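Lipolytic protein G-D-S-L family (Chitinophaga pinensis, PDB 4Q7Q) probably hydrolyses ester bonds in lipids or other acylated substrates, as a GDSL-type member of the SGNH hydrolases, although its natural substrate is unknown. Local coordinates at residues I47-N52 with D64-I69; G58-I63 with F108-S113; I127-R132 with E159-V164; N133-I138 with T233-H238; V190-L195 with P227-L232. One frame throughout, in Å; residues are numbered along the deposited sequence.

Contact 1: I47-N52 with D64-I69; sequences INQGHN and DSLGLI
Gln49 joins the strand to the loop 64-69 through its amide, which is held at both ends. Its chain folds at CG (chi1 -80°, chi2 -82°), and the bend brings the amide beside the carbonyl of Leu66. Gln49 NE2 donates to Leu66 O at 3.0 Å along an almost straight path (N-H···O 172°); the oxygen lies in the amide plane of Gln49, whereas NE2 stands well above the plane of the Leu66 carbonyl. A water accepts from the same NE2 and donates to Gly67 O. Gln49 OE1 accepts from His51 NE2 at 2.8 Å, in the imidazole plane, so the amide's rotation is fixed and its nitrogen faces the loop. Leu68 CD2 leans on the aliphatic root, 3.7 Å from Gln49 CG, while Leu66 CD2 comes obliquely to His51 CE1 at 3.9 Å. Beyond them Ile47 and Ile69 cross at about a right angle, their CD1 methyls 3.6 Å apart. Trp54 touches both His51 and Leu66. The loop leads from helix 56-61 to strand 73-77, so the contact fastens the return leg of a beta-alpha-beta crossover to edge strand 44-50 of the parallel sheet found in SGNH hydrolases.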
# COMPACT_ATOMS: atom_id res chain seq x y z
N ILE A 47 -9.43 -11.63 -6.80
CA ILE A 47 -8.32 -12.55 -6.79
C ILE A 47 -7.17 -11.80 -6.16
O ILE A 47 -6.80 -10.72 -6.62
CB ILE A 47 -7.97 -13.00 -8.20
CG1 ILE A 47 -9.09 -13.89 -8.74
CG2 ILE A 47 -6.64 -13.74 -8.22
CD1 ILE A 47 -8.92 -14.27 -10.18
N ASN A 48 -6.62 -12.36 -5.09
CA ASN A 48 -5.56 -11.71 -4.34
C ASN A 48 -4.19 -11.95 -4.97
O ASN A 48 -3.59 -13.02 -4.82
CB ASN A 48 -5.58 -12.20 -2.89
CG ASN A 48 -4.66 -11.41 -1.99
OD1 ASN A 48 -3.61 -10.91 -2.42
ND2 ASN A 48 -5.03 -11.29 -0.72
N GLN A 49 -3.70 -10.95 -5.70
CA GLN A 49 -2.36 -10.97 -6.25
C GLN A 49 -1.47 -9.96 -5.51
O GLN A 49 -0.66 -9.25 -6.10
CB GLN A 49 -2.37 -10.76 -7.77
CG GLN A 49 -2.72 -12.03 -8.54
CD GLN A 49 -1.53 -12.94 -8.71
OE1 GLN A 49 -0.42 -12.65 -8.23
NE2 GLN A 49 -1.73 -14.04 -9.43
N GLY A 50 -1.66 -9.91 -4.20
CA GLY A 50 -0.80 -9.14 -3.33
C GLY A 50 0.35 -10.02 -2.91
O GLY A 50 0.14 -11.17 -2.49
N HIS A 51 1.56 -9.49 -3.01
CA HIS A 51 2.76 -10.24 -2.65
C HIS A 51 3.48 -9.56 -1.51
O HIS A 51 3.89 -8.41 -1.62
CB HIS A 51 3.64 -10.42 -3.88
CG HIS A 51 2.99 -11.24 -4.94
ND1 HIS A 51 3.24 -12.59 -5.09
CD2 HIS A 51 2.04 -10.93 -5.85
CE1 HIS A 51 2.49 -13.06 -6.07
NE2 HIS A 51 1.75 -12.07 -6.54
N ASN A 52 3.59 -10.28 -0.40
CA ASN A 52 4.05 -9.72 0.86
C ASN A 52 5.48 -9.21 0.74
O ASN A 52 6.39 -9.97 0.43
CB ASN A 52 3.95 -10.79 1.95
CG ASN A 52 4.09 -10.20 3.35
OD1 ASN A 52 4.11 -8.99 3.52
ND2 ASN A 52 4.17 -11.06 4.35
N ASP A 64 5.61 -12.66 -15.54
CA ASP A 64 5.13 -13.81 -16.32
C ASP A 64 5.01 -15.08 -15.48
O ASP A 64 4.57 -16.12 -15.98
CB ASP A 64 6.03 -14.05 -17.53
CG ASP A 64 5.99 -12.91 -18.53
OD1 ASP A 64 4.89 -12.35 -18.73
OD2 ASP A 64 7.04 -12.57 -19.11
N SER A 65 5.38 -14.99 -14.20
CA SER A 65 5.46 -16.17 -13.34
C SER A 65 4.54 -16.09 -12.13
O SER A 65 4.69 -16.87 -11.19
CB SER A 65 6.91 -16.39 -12.88
OG SER A 65 7.78 -16.52 -13.99
N LEU A 66 3.60 -15.15 -12.14
CA LEU A 66 2.74 -14.93 -10.99
C LEU A 66 1.44 -15.72 -11.04
O LEU A 66 0.67 -15.74 -10.08
CB LEU A 66 2.42 -13.44 -10.84
CG LEU A 66 3.61 -12.51 -10.62
CD1 LEU A 66 3.13 -11.11 -10.35
CD2 LEU A 66 4.47 -13.03 -9.47
N GLY A 67 1.18 -16.37 -12.17
CA GLY A 67 -0.09 -17.05 -12.36
C GLY A 67 -1.22 -16.07 -12.60
O GLY A 67 -2.39 -16.40 -12.36
N LEU A 68 -0.89 -14.87 -13.07
CA LEU A 68 -1.92 -13.90 -13.43
C LEU A 68 -2.84 -14.49 -14.50
O LEU A 68 -2.37 -15.09 -15.46
CB LEU A 68 -1.30 -12.61 -13.96
CG LEU A 68 -0.60 -11.74 -12.92
CD1 LEU A 68 0.17 -10.63 -13.62
CD2 LEU A 68 -1.63 -11.16 -11.96
N ILE A 69 -4.14 -14.30 -14.33
CA ILE A 69 -5.09 -14.81 -15.31
C ILE A 69 -5.86 -13.68 -15.97
O ILE A 69 -5.79 -12.52 -15.56
CB ILE A 69 -6.09 -15.81 -14.70
CG1 ILE A 69 -7.03 -15.10 -13.72
CG2 ILE A 69 -5.36 -16.96 -14.02
CD1 ILE A 69 -8.20 -15.98 -13.27
O HOH W 1 -4.29 -14.78 -10.90

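Contact 2: G58-I63 with F108-S113; sequences GIAGNI and FRIIIS. With FMT (formic acid), chain E.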
# COMPACT_ATOMS: atom_id res chain seq x y z
N GLY A 58 9.78 -6.00 -8.13
CA GLY A 58 9.62 -7.44 -7.99
C GLY A 58 8.42 -7.99 -8.75
O GLY A 58 8.49 -9.04 -9.39
N ILE A 59 7.30 -7.27 -8.67
CA ILE A 59 6.12 -7.66 -9.42
C ILE A 59 6.43 -7.68 -10.93
O ILE A 59 6.19 -8.68 -11.61
CB ILE A 59 4.94 -6.70 -9.13
CG1 ILE A 59 4.51 -6.81 -7.65
CG2 ILE A 59 3.79 -6.97 -10.07
CD1 ILE A 59 3.75 -8.08 -7.31
N ALA A 60 6.99 -6.58 -11.43
CA ALA A 60 7.31 -6.46 -12.85
C ALA A 60 8.35 -7.51 -13.26
O ALA A 60 8.22 -8.11 -14.32
CB ALA A 60 7.81 -5.05 -13.16
N GLY A 61 9.36 -7.72 -12.42
CA GLY A 61 10.43 -8.65 -12.73
C GLY A 61 10.00 -10.10 -12.78
O GLY A 61 10.68 -10.93 -13.37
N ASN A 62 8.88 -10.40 -12.14
CA ASN A 62 8.36 -11.77 -12.10
C ASN A 62 7.01 -11.86 -12.79
O ASN A 62 6.27 -12.82 -12.58
CB ASN A 62 8.18 -12.23 -10.66
CG ASN A 62 9.48 -12.52 -9.97
OD1 ASN A 62 10.05 -13.60 -10.13
ND2 ASN A 62 9.97 -11.56 -9.20
N ILE A 63 6.71 -10.87 -13.62
CA ILE A 63 5.36 -10.67 -14.13
C ILE A 63 4.77 -11.86 -14.89
O ILE A 63 3.56 -12.07 -14.86
CB ILE A 63 5.27 -9.37 -14.98
CG1 ILE A 63 3.83 -8.87 -15.09
CG2 ILE A 63 5.90 -9.57 -16.35
CD1 ILE A 63 3.24 -8.38 -13.80
N PHE A 108 5.86 -0.02 -13.92
CA PHE A 108 4.45 0.14 -14.24
C PHE A 108 4.20 -0.10 -15.73
O PHE A 108 3.15 -0.63 -16.09
CB PHE A 108 3.90 1.48 -13.77
CG PHE A 108 3.44 1.46 -12.34
CD1 PHE A 108 4.35 1.41 -11.30
CD2 PHE A 108 2.08 1.49 -12.04
CE1 PHE A 108 3.92 1.38 -9.98
CE2 PHE A 108 1.65 1.47 -10.72
CZ PHE A 108 2.57 1.41 -9.68
N ARG A 109 5.17 0.26 -16.57
CA ARG A 109 5.08 -0.04 -17.99
C ARG A 109 4.96 -1.55 -18.21
O ARG A 109 4.09 -2.01 -18.96
CB ARG A 109 6.29 0.54 -18.75
CG ARG A 109 6.38 0.04 -20.20
CD ARG A 109 7.67 0.52 -20.89
NE ARG A 109 8.83 0.35 -20.02
CZ ARG A 109 9.47 -0.80 -19.83
NH1 ARG A 109 10.51 -0.85 -19.01
NH2 ARG A 109 9.07 -1.90 -20.45
N ILE A 110 5.82 -2.30 -17.54
CA ILE A 110 5.81 -3.76 -17.63
C ILE A 110 4.49 -4.35 -17.13
O ILE A 110 3.89 -5.22 -17.77
CB ILE A 110 7.00 -4.35 -16.83
CG1 ILE A 110 8.31 -3.95 -17.50
CG2 ILE A 110 6.87 -5.86 -16.69
CD1 ILE A 110 9.52 -4.37 -16.72
N ILE A 111 4.02 -3.86 -15.98
CA ILE A 111 2.80 -4.38 -15.38
C ILE A 111 1.57 -4.08 -16.22
O ILE A 111 0.76 -4.97 -16.50
CB ILE A 111 2.60 -3.83 -13.95
CG1 ILE A 111 3.71 -4.35 -13.04
CG2 ILE A 111 1.24 -4.23 -13.40
CD1 ILE A 111 3.87 -3.56 -11.74
N ILE A 112 1.42 -2.83 -16.64
CA ILE A 112 0.26 -2.45 -17.45
C ILE A 112 0.29 -3.16 -18.81
O ILE A 112 -0.75 -3.58 -19.32
CB ILE A 112 0.14 -0.92 -17.59
CG1 ILE A 112 -0.29 -0.34 -16.24
CG2 ILE A 112 -0.86 -0.55 -18.68
CD1 ILE A 112 -0.12 1.16 -16.15
N SER A 113 1.48 -3.33 -19.37
CA SER A 113 1.60 -4.07 -20.63
C SER A 113 1.15 -5.52 -20.48
O SER A 113 0.47 -6.05 -21.36
CB SER A 113 3.02 -4.00 -21.18
OG SER A 113 3.34 -2.67 -21.55
C FMT E . 12.97 -9.43 -8.53
O1 FMT E . 12.47 -8.80 -9.47
O2 FMT E . 12.36 -10.06 -7.66
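Ile110 and Ile111 grip Ala60, whose small side chain lets the helices come close: the CA atoms of Ala60 and Ile111 are 5.6 Å apart. Ile110 CG2 lies 3.7 Å from Ala60 CB and also touches Ala60 O. Ile63 straddles the same isoleucines: CG1, anti to the backbone N (chi1 -159°), carries Ile63 CD1 to Ile111 CG1, 4.1 Å away, and Ile63 CG2, left between N and C, meets Ile110 CG2 at 3.8 Å. On the other flank Ile111 CD1 meets Ile59 CG2 at 3.8 Å. The side chains of this first shell are all apolar, Ala60 O being the one polar atom they touch. Behind it Asn62 ties the end of helix 56-61, its ND2 donating to Gly58 O at 2.9 Å and weakly to a formic acid molecule, probably from the crystallisation liquor. With a leucine at Asn62, Gly58 O would lose this donor, and the helix end that leads to Ile63 would probably be less firmly held. Farther out, Asn101 touches Ala60 and Ile110, while Phe108 and Ile112 pack on helix 157-171. Helices 56-61 and 104-118 thus form part of a helical layer beside the parallel sheet, as in the three-layer alpha/beta/alpha fold of SGNH hydrolases.

Contact 3: I127-R132 with E159-V164; sequences ITPMQR and EFANAV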
# COMPACT_ATOMS: atom_id res chain seq x y z
N ILE A 127 -3.69 2.58 -7.72
CA ILE A 127 -3.89 3.10 -6.38
C ILE A 127 -2.57 3.66 -5.86
O ILE A 127 -1.58 2.94 -5.82
CB ILE A 127 -4.38 1.99 -5.43
CG1 ILE A 127 -5.62 1.30 -6.02
CG2 ILE A 127 -4.64 2.55 -4.03
CD1 ILE A 127 -6.20 0.25 -5.11
N THR A 128 -2.54 4.93 -5.47
CA THR A 128 -1.31 5.50 -4.93
C THR A 128 -0.97 4.93 -3.56
O THR A 128 -1.86 4.51 -2.82
CB THR A 128 -1.37 7.04 -4.78
OG1 THR A 128 -2.32 7.37 -3.76
CG2 THR A 128 -1.77 7.70 -6.09
N PRO A 129 0.32 4.92 -3.21
CA PRO A 129 0.63 4.49 -1.85
C PRO A 129 -0.03 5.38 -0.81
O PRO A 129 -0.19 6.59 -1.01
CB PRO A 129 2.16 4.64 -1.77
CG PRO A 129 2.62 4.52 -3.17
CD PRO A 129 1.53 5.13 -4.02
N MSE A 130 -0.43 4.77 0.30
CA MSE A 130 -0.90 5.53 1.44
C MSE A 130 0.29 6.11 2.17
O MSE A 130 1.39 5.55 2.13
CB MSE A 130 -1.69 4.60 2.37
CG MSE A 130 -2.42 5.33 3.48
SE MSE A 130 -3.71 4.22 4.45
CE MSE A 130 -2.45 3.28 5.60
N GLN A 131 0.09 7.23 2.86
CA GLN A 131 1.12 7.70 3.77
C GLN A 131 1.37 6.64 4.84
O GLN A 131 0.52 5.76 5.09
CB GLN A 131 0.75 9.05 4.37
CG GLN A 131 0.70 10.13 3.31
CD GLN A 131 0.47 11.51 3.87
OE1 GLN A 131 1.18 11.97 4.77
NE2 GLN A 131 -0.52 12.20 3.32
N ARG A 132 2.54 6.69 5.45
CA ARG A 132 2.91 5.70 6.45
C ARG A 132 3.69 6.37 7.55
O ARG A 132 4.54 7.23 7.30
CB ARG A 132 3.74 4.58 5.81
CG ARG A 132 4.88 5.06 4.93
CD ARG A 132 5.54 3.92 4.18
NE ARG A 132 6.37 3.09 5.05
CZ ARG A 132 7.01 2.00 4.65
NH1 ARG A 132 6.90 1.59 3.38
NH2 ARG A 132 7.75 1.31 5.51
N GLU A 159 6.53 11.47 -4.10
CA GLU A 159 7.00 11.35 -5.48
C GLU A 159 6.48 10.08 -6.14
O GLU A 159 6.20 10.06 -7.34
CB GLU A 159 8.52 11.33 -5.54
CG GLU A 159 9.15 12.64 -5.22
CD GLU A 159 10.65 12.54 -5.26
OE1 GLU A 159 11.20 12.29 -6.36
OE2 GLU A 159 11.28 12.67 -4.20
N PHE A 160 6.36 9.02 -5.35
CA PHE A 160 5.83 7.75 -5.83
C PHE A 160 4.34 7.87 -6.14
O PHE A 160 3.87 7.39 -7.17
CB PHE A 160 6.12 6.63 -4.82
CG PHE A 160 7.58 6.28 -4.74
CD1 PHE A 160 8.48 7.13 -4.12
CD2 PHE A 160 8.06 5.10 -5.30
CE1 PHE A 160 9.83 6.82 -4.05
CE2 PHE A 160 9.40 4.78 -5.24
CZ PHE A 160 10.29 5.64 -4.61
N ALA A 161 3.60 8.52 -5.25
CA ALA A 161 2.19 8.79 -5.52
C ALA A 161 2.04 9.63 -6.78
O ALA A 161 1.16 9.37 -7.60
CB ALA A 161 1.56 9.48 -4.33
N ASN A 162 2.91 10.62 -6.95
CA ASN A 162 2.81 11.50 -8.10
C ASN A 162 3.11 10.77 -9.41
O ASN A 162 2.48 11.04 -10.44
CB ASN A 162 3.70 12.74 -7.92
CG ASN A 162 3.17 13.69 -6.85
OD1 ASN A 162 2.01 13.61 -6.45
ND2 ASN A 162 4.02 14.61 -6.40
N ALA A 163 4.06 9.84 -9.37
CA ALA A 163 4.34 9.01 -10.54
C ALA A 163 3.10 8.20 -10.95
O ALA A 163 2.75 8.15 -12.13
CB ALA A 163 5.51 8.09 -10.28
N VAL A 164 2.44 7.58 -9.98
CA VAL A 164 1.23 6.82 -10.26
C VAL A 164 0.15 7.74 -10.86
O VAL A 164 -0.50 7.39 -11.84
CB VAL A 164 0.70 6.12 -8.99
CG1 VAL A 164 -0.66 5.49 -9.26
CG2 VAL A 164 1.72 5.07 -8.50
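Thr128 and Pro129 fit against one side of helix 157-171 just where the chain leaves strand 123-127. Strand, helix and the following strand 175-176 form a beta-alpha-beta crossover of the parallel sheet, with a long connection, including the short strands 135-136 and 144-145, ahead of the helix. The fit depends on a small residue: with only a methyl at Ala161, the backbones close in until the CA atoms of Thr128 and Ala161 are 4.8 Å apart, and Thr128 CB rests 3.8 Å from Ala161 CB. One turn on, Val164 raises the next bump. Thr128 CG2 drops into the hollow between the two, 3.7 Å from Ala161 O and 4.0 Å from Val164 CG1. Pro129 fills the neighbouring dip bordered by Phe160, Ala161 and Val164. Pro129 CD lies 4.0 Å from Ala161 CA, and CG of the same ring approaches Phe160 CB at 4.4 Å, the ring edge wedging against the helix where the aromatic side chain of Phe160 turns away to meet the ring of Trp83. Val164 in turn is packed from elsewhere by Phe108 and Val175, so its branches are shared between sheet and helices. All residues that touch here are buried, and the fit across them is apolar apart from the backbone oxygen. The hydroxyl of Thr128 is kept out of the hollow by chi1 of 68°, which places CG2 anti to the carbonyl carbon and facing the helix, while OG1 is hydrogen-bonded to Tyr179 N and Asp177 OD1.

Contact 4: N133-I138 with T233-H238; sequences NDFVYI and TYDGLH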
# COMPACT_ATOMS: atom_id res chain seq x y z
N ASN A 133 3.40 6.00 8.79
CA ASN A 133 4.23 6.48 9.88
C ASN A 133 5.31 5.45 10.19
O ASN A 133 5.52 4.53 9.40
CB ASN A 133 3.41 6.88 11.10
CG ASN A 133 3.94 8.13 11.76
OD1 ASN A 133 5.15 8.26 11.94
ND2 ASN A 133 3.06 9.06 12.09
N ASP A 134 6.02 5.63 11.31
CA ASP A 134 7.05 4.67 11.69
C ASP A 134 6.45 3.27 11.73
O ASP A 134 5.44 3.04 12.40
CB ASP A 134 7.61 5.00 13.08
CG ASP A 134 8.51 6.22 13.08
OD1 ASP A 134 8.66 6.90 12.04
OD2 ASP A 134 9.06 6.51 14.16
N PHE A 135 7.07 2.35 11.01
CA PHE A 135 6.61 0.97 10.95
C PHE A 135 7.44 0.09 11.85
O PHE A 135 8.66 0.19 11.86
CB PHE A 135 6.73 0.48 9.50
CG PHE A 135 6.71 -1.01 9.36
CD1 PHE A 135 5.56 -1.73 9.64
CD2 PHE A 135 7.83 -1.71 8.92
CE1 PHE A 135 5.53 -3.11 9.49
CE2 PHE A 135 7.80 -3.08 8.76
CZ PHE A 135 6.65 -3.79 9.05
N VAL A 136 6.78 -0.76 12.63
CA VAL A 136 7.46 -1.81 13.38
C VAL A 136 6.73 -3.13 13.15
O VAL A 136 5.54 -3.24 13.43
CB VAL A 136 7.53 -1.51 14.89
CG1 VAL A 136 8.36 -2.56 15.59
CG2 VAL A 136 8.13 -0.13 15.13
N TYR A 137 7.44 -4.11 12.60
CA TYR A 137 6.83 -5.39 12.25
C TYR A 137 6.35 -6.14 13.50
O TYR A 137 7.12 -6.39 14.43
CB TYR A 137 7.83 -6.24 11.47
CG TYR A 137 7.27 -7.54 10.93
CD1 TYR A 137 5.94 -7.64 10.53
CD2 TYR A 137 8.07 -8.67 10.82
CE1 TYR A 137 5.42 -8.83 10.05
CE2 TYR A 137 7.56 -9.87 10.33
CZ TYR A 137 6.24 -9.94 9.94
OH TYR A 137 5.72 -11.12 9.45
N ILE A 138 5.08 -6.52 13.50
CA ILE A 138 4.46 -7.15 14.66
C ILE A 138 5.08 -8.51 15.03
O ILE A 138 5.04 -8.93 16.19
CB ILE A 138 2.92 -7.25 14.49
CG1 ILE A 138 2.23 -7.39 15.84
CG2 ILE A 138 2.54 -8.40 13.55
CD1 ILE A 138 0.75 -7.07 15.79
N THR A 233 -3.74 2.53 10.95
CA THR A 233 -2.89 1.35 10.81
C THR A 233 -2.75 0.66 12.16
O THR A 233 -3.07 1.25 13.20
CB THR A 233 -1.45 1.71 10.34
OG1 THR A 233 -0.75 2.41 11.39
CG2 THR A 233 -1.49 2.53 9.06
N TYR A 234 -2.26 -0.57 12.16
CA TYR A 234 -2.03 -1.29 13.41
C TYR A 234 -0.53 -1.35 13.75
O TYR A 234 -0.16 -1.78 14.84
CB TYR A 234 -2.66 -2.70 13.39
CG TYR A 234 -2.08 -3.63 12.34
CD1 TYR A 234 -0.89 -4.33 12.58
CD2 TYR A 234 -2.69 -3.78 11.11
CE1 TYR A 234 -0.34 -5.17 11.62
CE2 TYR A 234 -2.15 -4.62 10.14
CZ TYR A 234 -0.97 -5.31 10.41
OH TYR A 234 -0.42 -6.14 9.44
N ASP A 235 0.31 -0.90 12.82
CA ASP A 235 1.76 -0.99 13.01
C ASP A 235 2.52 0.17 12.36
O ASP A 235 3.73 0.09 12.16
CB ASP A 235 2.29 -2.32 12.45
CG ASP A 235 2.07 -2.46 10.95
OD1 ASP A 235 1.61 -1.48 10.32
OD2 ASP A 235 2.37 -3.55 10.40
N GLY A 236 1.81 1.23 12.00
CA GLY A 236 2.43 2.37 11.35
C GLY A 236 2.23 2.38 9.85
O GLY A 236 2.25 3.45 9.22
N LEU A 237 2.03 1.20 9.28
CA LEU A 237 2.07 1.03 7.83
C LEU A 237 0.83 0.32 7.27
O LEU A 237 0.21 0.80 6.32
CB LEU A 237 3.33 0.26 7.45
CG LEU A 237 3.50 -0.28 6.02
CD1 LEU A 237 3.49 0.82 4.97
CD2 LEU A 237 4.78 -1.10 5.91
N HIS A 238 0.49 -0.82 7.86
CA HIS A 238 -0.58 -1.65 7.32
C HIS A 238 -1.92 -1.24 7.90
O HIS A 238 -2.06 -1.13 9.11
CB HIS A 238 -0.30 -3.12 7.61
CG HIS A 238 0.97 -3.60 6.99
ND1 HIS A 238 2.12 -3.80 7.73
CD2 HIS A 238 1.28 -3.89 5.71
CE1 HIS A 238 3.09 -4.21 6.91
NE2 HIS A 238 2.60 -4.27 5.69
O HOH W 2 3.39 -5.79 11.40
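Asp235 runs alongside Phe135 and Val136, meeting the ring at its edge, and each of its atoms has a neighbour. Asp235 CB lies 3.5 Å from Val136 O. CG, placed between the backbone N and the carbonyl carbon (chi1 63°), comes near the plane of the Phe135 ring, with the carboxylate turned almost perpendicular to the ring. Asp235 OD1 takes two backbone donors: His238 N at 2.8 Å on its syn lone pair and Leu237 N at 2.9 Å on the anti side, making an Asx turn. Asp235 OD2 passes 3.3 Å from Phe135 CE1 and uses its syn lone pair for His238 ND1, 2.7 Å away, nearly straight (176°) and in the imidazole plane; a water links it to Ile138 N as well. The spacing Asp-x-x-His is that of the SGNH hydrolases, and with Ser14 OG hydrogen-bonded to His238 NE2 these residues have the geometry of a Ser-His-Asp catalytic triad, probably the active site here. If Asp235 were an alanine, His238 ND1 and the N-H groups of Leu237 and His238 would lose their acceptor, and the imidazole would probably be freer to turn, held by Ser14 alone among the polar partners described. The backbones are also tied, Val136 N donating to Asp235 O and Asn133 N to Gly236 O at 2.8 Å. Gly236 fits without a side chain, its CA pressed to Asp134 O. Leu237 CD2 lies over one face of Phe135, 4.0 Å from the ring centroid, and a bound tetraethylene glycol, probably from the crystallisation liquor, comes within about 4 Å of that phenylalanine's side chain.

Contact 5: V190-L195 with P227-L232; sequences VKFKHL and PAAVNL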
# COMPACT_ATOMS: atom_id res chain seq x y z
N VAL A 190 -1.19 6.06 13.82
CA VAL A 190 -1.17 5.36 15.10
C VAL A 190 -1.44 6.36 16.23
O VAL A 190 -1.14 7.54 16.08
CB VAL A 190 0.19 4.66 15.37
CG1 VAL A 190 0.42 3.52 14.39
CG2 VAL A 190 1.34 5.68 15.31
N LYS A 191 -2.03 5.89 17.33
CA LYS A 191 -2.35 6.78 18.45
C LYS A 191 -1.10 7.21 19.23
O LYS A 191 -1.02 8.34 19.72
CB LYS A 191 -3.33 6.11 19.42
CG LYS A 191 -4.67 5.72 18.81
CD LYS A 191 -5.49 6.94 18.46
CE LYS A 191 -6.90 6.54 18.02
NZ LYS A 191 -7.68 5.93 19.13
N PHE A 192 -0.15 6.30 19.36
CA PHE A 192 1.08 6.57 20.10
C PHE A 192 2.08 5.47 19.84
O PHE A 192 1.73 4.42 19.30
CB PHE A 192 0.82 6.69 21.61
CG PHE A 192 0.25 5.44 22.22
CD1 PHE A 192 -1.13 5.26 22.31
CD2 PHE A 192 1.08 4.43 22.70
CE1 PHE A 192 -1.66 4.11 22.87
CE2 PHE A 192 0.56 3.28 23.26
CZ PHE A 192 -0.82 3.12 23.35
N LYS A 193 3.32 5.73 20.23
CA LYS A 193 4.37 4.72 20.26
C LYS A 193 4.74 4.56 21.73
O LYS A 193 5.01 5.55 22.41
CB LYS A 193 5.56 5.21 19.45
CG LYS A 193 6.24 4.17 18.57
CD LYS A 193 7.34 4.83 17.74
CE LYS A 193 8.17 3.84 16.94
NZ LYS A 193 9.29 4.56 16.28
N HIS A 194 4.74 3.32 22.20
CA HIS A 194 4.98 2.96 23.59
C HIS A 194 6.48 2.81 23.78
O HIS A 194 7.06 1.81 23.36
CB HIS A 194 4.23 1.65 23.85
CG HIS A 194 4.47 1.03 25.19
ND1 HIS A 194 3.98 1.57 26.35
CD2 HIS A 194 5.11 -0.11 25.53
CE1 HIS A 194 4.32 0.80 27.37
NE2 HIS A 194 5.01 -0.23 26.90
N LEU A 195 7.13 3.80 24.38
CA LEU A 195 8.59 3.86 24.39
C LEU A 195 9.15 4.21 25.75
O LEU A 195 8.53 4.93 26.52
CB LEU A 195 9.06 4.92 23.40
CG LEU A 195 8.66 4.75 21.94
CD1 LEU A 195 8.97 6.02 21.16
CD2 LEU A 195 9.38 3.56 21.33
N PRO A 227 -2.41 -2.80 21.25
CA PRO A 227 -3.74 -2.62 20.65
C PRO A 227 -4.30 -1.20 20.74
O PRO A 227 -4.91 -0.74 19.77
CB PRO A 227 -4.61 -3.59 21.45
CG PRO A 227 -3.67 -4.69 21.80
CD PRO A 227 -2.34 -4.03 22.05
N ALA A 228 -4.09 -0.53 21.86
CA ALA A 228 -4.62 0.82 22.07
C ALA A 228 -4.03 1.84 21.09
O ALA A 228 -4.56 2.94 20.95
CB ALA A 228 -4.37 1.27 23.50
N ALA A 229 -2.95 1.48 20.41
CA ALA A 229 -2.28 2.40 19.49
C ALA A 229 -2.88 2.40 18.09
O ALA A 229 -2.57 3.26 17.28
CB ALA A 229 -0.78 2.10 19.43
N VAL A 230 -3.75 1.42 17.81
CA VAL A 230 -4.31 1.27 16.47
C VAL A 230 -5.15 2.49 16.08
O VAL A 230 -5.97 2.96 16.84
CB VAL A 230 -5.16 -0.01 16.36
CG1 VAL A 230 -5.83 -0.10 15.00
CG2 VAL A 230 -4.30 -1.24 16.61
N ASN A 231 -4.91 3.02 14.89
CA ASN A 231 -5.81 4.04 14.35
C ASN A 231 -6.12 3.71 12.88
O ASN A 231 -6.95 2.84 12.62
CB ASN A 231 -5.25 5.45 14.53
CG ASN A 231 -6.29 6.53 14.32
OD1 ASN A 231 -7.33 6.29 13.70
ND2 ASN A 231 -6.03 7.72 14.84
N LEU A 232 -5.46 4.37 11.93
CA LEU A 232 -5.62 4.00 10.53
C LEU A 232 -4.79 2.77 10.17
O LEU A 232 -5.07 2.11 9.17
CB LEU A 232 -5.24 5.15 9.60
CG LEU A 232 -6.17 6.36 9.59
CD1 LEU A 232 -5.58 7.41 8.66
CD2 LEU A 232 -7.56 5.94 9.14
O HOH W 3 -3.70 9.06 15.74
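With chi1 at 60°, Phe192 CG sits between the backbone N and the carbonyl carbon, and the ring lies flat over Ala229, whose CB is centred above it, 4.0 Å from the Phe192 ring centroid, in a CH-pi contact. Ala228 CB comes instead to the ring edge, in plane, 4.0 Å from Phe192 CE1. Lys191 is bent at chi2 (-69°) and again near its end, which folds the chain back over the turn 227-229: Lys191 CG rests 3.5 Å from Ala228 O. The Lys191 and Asn231 side chains cross at about a right angle, Lys191 CE 3.5 Å from Asn231 ND2. Between Phe192 and Lys191 the backbone makes its own link, a short, straight hydrogen bond from Lys191 N to Ala229 O (2.7 Å, 172°). A water extends the tie, accepting from Asn231 ND2 at 2.8 Å and donating to Val190 O. Close packing has a price, since Phe192 O is buried 3.4 Å from Ala229 CB without a polar partner. Farther along, Lys193 NZ forms a salt bridge with Asp134 OD2. The contact thus joins a 3-10 turn to the entry of the antiparallel hairpin 193-196/203-206, an elaboration outside the central sheet, next to the loop that runs on through Asn231 to the Asp-x-x-His stretch of the probable active site.

In the fold
From the N terminus, strand 44-50 opens contact 1 and helix 56-61 opens contact 2 before the loop 64-69 closes contact 1; contact 2 closes only at helix 104-118, so the two cross. They touch through His51 with Ile59 and Leu68 with Ile63. Contact 3 opens at the end of strand 123-127, contact 4 directly after it, and helix 157-171 closes contact 3, so these also cross; Phe108 against Val164 joins contact 3 to contact 2. Contact 5 opens and closes before 233-238 closes contact 4. Contacts 1 to 3 join helices and loops to the parallel sheet, contact 3 touches contact 4 through Met130 and Arg132, and contacts 4 and 5 join the probable active-site loop to the hairpin.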